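Local atomic coordinates of 11R-lipoxygenase (Gersemia fruticosa, PDB entry 3VF1), a protein that probably inserts molecular oxygen into polyunsaturated fatty acids at a non-heme iron centre, as a calcium-dependent lipoxygenase. Residues A[607-610]-A[611-615]. Numbering follows the deposited sequence.
Sequences SNHK and VIMAS
An asparagine N-cap opens the short helix 609-615: N608 turns its side chain back over the first turn and takes the backbone N-H of V611. The bond from V611 N to N608 OD1 is 3.1 Å long and fairly straight at the hydrogen, 162°, yet the donor sits above the plane of the amide carbonyl rather than within it. The fold-back comes from the first torsion, which sets CG between the backbone N and the carbonyl carbon (chi1 61°). The N608 and V611 side chains cross at about a right angle, with N608 ND2 3.3 Å from V611 CG2, so the methyl group packs against the capping group. Replacing N608 with an alanine removes OD1 and ND2, which would probably leave the N-H of V611 without its capping acceptor and CG2 without the amide it lies against.

The backbone carbonyl of N608 starts the regular pattern: its O accepts a hydrogen bond from I612 N at 3.1 Å. One residue on, M613 N reaches H609 O at 3.1 Å; the bond from A614 N to K610 O is weak. H609 and M613 run side by side, pointing the same way. H609 CD2 comes to 3.8 Å from M613 CG, a placement that follows from chi1 of -154°, which swings the ring away from the backbone N. M613 SD lies in the ring plane at the edge, 4.9 Å from the centroid of the H609 ring, a Met-aromatic contact. H609 NE2 is hydrogen-bonded to the backbone N of L229 and the ring meets W370, while I612 packs on W370, M374 and L377 of helix 369-410. Far from the iron, this is a classic N-capped first helical turn, seated against a long helix of the lipoxygenase domain.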
ATOM      1  N   SER A 607     -10.353 -14.317 -35.723  1.00 41.09           N
ATOM      2  CA  SER A 607     -10.391 -14.788 -34.340  1.00 36.43           C
ATOM      3  C   SER A 607     -11.343 -15.959 -34.121  1.00 36.63           C
ATOM      4  O   SER A 607     -12.420 -16.034 -34.713  1.00 35.39           O
ATOM      5  CB  SER A 607     -10.770 -13.648 -33.393  1.00 35.33           C
ATOM      6  OG  SER A 607      -9.842 -12.580 -33.481  1.00 43.22           O
ATOM      7  N   ASN A 608     -10.921 -16.869 -33.249  1.00 33.81           N
ATOM      8  CA  ASN A 608     -11.752 -17.974 -32.799  1.00 33.69           C
ATOM      9  C   ASN A 608     -11.189 -18.506 -31.486  1.00 33.13           C
ATOM     10  O   ASN A 608     -10.201 -17.982 -30.972  1.00 33.75           O
ATOM     11  CB  ASN A 608     -11.815 -19.081 -33.852  1.00 33.64           C
ATOM     12  CG  ASN A 608     -10.456 -19.674 -34.158  1.00 37.09           C
ATOM     13  OD1 ASN A 608      -9.863 -20.360 -33.325  1.00 39.21           O
ATOM     14  ND2 ASN A 608      -9.961 -19.425 -35.365  1.00 38.15           N
ATOM     15  N   HIS A 609     -11.813 -19.544 -30.943  1.00 30.27           N
ATOM     16  CA  HIS A 609     -11.445 -20.043 -29.625  1.00 29.85           C
ATOM     17  C   HIS A 609      -9.970 -20.446 -29.547  1.00 31.96           C
ATOM     18  O   HIS A 609      -9.241 -19.977 -28.674  1.00 32.76           O
ATOM     19  CB  HIS A 609     -12.339 -21.221 -29.235  1.00 30.91           C
ATOM     20  CG  HIS A 609     -12.486 -21.400 -27.757  1.00 32.74           C
ATOM     21  ND1 HIS A 609     -13.654 -21.835 -27.173  1.00 35.82           N
ATOM     22  CD2 HIS A 609     -11.610 -21.199 -26.744  1.00 36.11           C
ATOM     23  CE1 HIS A 609     -13.494 -21.893 -25.862  1.00 32.51           C
ATOM     24  NE2 HIS A 609     -12.262 -21.513 -25.578  1.00 34.62           N
ATOM     25  N   LYS A 610      -9.526 -21.301 -30.463  1.00 34.78           N
ATOM     26  CA  LYS A 610      -8.160 -21.819 -30.423  1.00 33.82           C
ATOM     27  C   LYS A 610      -7.111 -20.733 -30.663  1.00 32.96           C
ATOM     28  O   LYS A 610      -6.024 -20.777 -30.086  1.00 34.32           O
ATOM     29  CB  LYS A 610      -7.982 -22.953 -31.437  1.00 38.78           C
ATOM     30  CG  LYS A 610      -8.657 -24.257 -31.038  1.00 49.21           C
ATOM     31  CD  LYS A 610      -8.012 -24.873 -29.803  1.00 55.99           C
ATOM     32  CE  LYS A 610      -8.667 -26.198 -29.439  1.00 60.29           C
ATOM     33  NZ  LYS A 610      -8.058 -26.821 -28.228  1.00 50.43           N
ATOM     34  N   VAL A 611      -7.431 -19.767 -31.515  1.00 31.43           N
ATOM     35  CA  VAL A 611      -6.517 -18.660 -31.770  1.00 33.82           C
ATOM     36  C   VAL A 611      -6.292 -17.874 -30.488  1.00 34.28           C
ATOM     37  O   VAL A 611      -5.167 -17.487 -30.169  1.00 34.93           O
ATOM     38  CB  VAL A 611      -7.065 -17.703 -32.845  1.00 36.69           C
ATOM     39  CG1 VAL A 611      -6.243 -16.418 -32.890  1.00 30.98           C
ATOM     40  CG2 VAL A 611      -7.078 -18.382 -34.205  1.00 35.67           C
ATOM     41  N   ILE A 612      -7.377 -17.644 -29.757  1.00 31.89           N
ATOM     42  CA  ILE A 612      -7.318 -16.908 -28.502  1.00 33.01           C
ATOM     43  C   ILE A 612      -6.491 -17.659 -27.462  1.00 30.89           C
ATOM     44  O   ILE A 612      -5.710 -17.051 -26.732  1.00 31.45           O
ATOM     45  CB  ILE A 612      -8.734 -16.628 -27.961  1.00 32.35           C
ATOM     46  CG1 ILE A 612      -9.375 -15.494 -28.765  1.00 28.56           C
ATOM     47  CG2 ILE A 612      -8.685 -16.259 -26.486  1.00 30.54           C
ATOM     48  CD1 ILE A 612     -10.841 -15.261 -28.461  1.00 26.78           C
ATOM     49  N   MET A 613      -6.656 -18.977 -27.401  1.00 29.11           N
ATOM     50  CA  MET A 613      -5.900 -19.795 -26.457  1.00 32.46           C
ATOM     51  C   MET A 613      -4.402 -19.739 -26.746  1.00 33.62           C
ATOM     52  O   MET A 613      -3.584 -19.989 -25.860  1.00 34.67           O
ATOM     53  CB  MET A 613      -6.369 -21.252 -26.499  1.00 31.63           C
ATOM     54  CG  MET A 613      -7.833 -21.454 -26.143  1.00 31.24           C
ATOM     55  SD  MET A 613      -8.364 -20.470 -24.730  1.00 37.50           S
ATOM     56  CE  MET A 613      -7.292 -21.115 -23.450  1.00 36.65           C
ATOM     57  N   ALA A 614      -4.046 -19.414 -27.986  1.00 33.24           N
ATOM     58  CA  ALA A 614      -2.642 -19.355 -28.382  1.00 32.13           C
ATOM     59  C   ALA A 614      -2.000 -18.041 -27.949  1.00 34.29           C
ATOM     60  O   ALA A 614      -0.778 -17.958 -27.802  1.00 31.27           O
ATOM     61  CB  ALA A 614      -2.508 -19.542 -29.884  1.00 30.13           C
ATOM     62  N   SER A 615      -2.825 -17.015 -27.753  1.00 33.30           N
ATOM     63  CA  SER A 615      -2.338 -15.719 -27.291  1.00 34.34           C
ATOM     64  C   SER A 615      -2.236 -15.682 -25.772  1.00 33.03           C
ATOM     65  O   SER A 615      -1.256 -15.186 -25.219  1.00 32.40           O
ATOM     66  CB  SER A 615      -3.256 -14.597 -27.775  1.00 35.84           C
ATOM     67  OG  SER A 615      -3.039 -14.319 -29.146  1.00 41.43           O
TER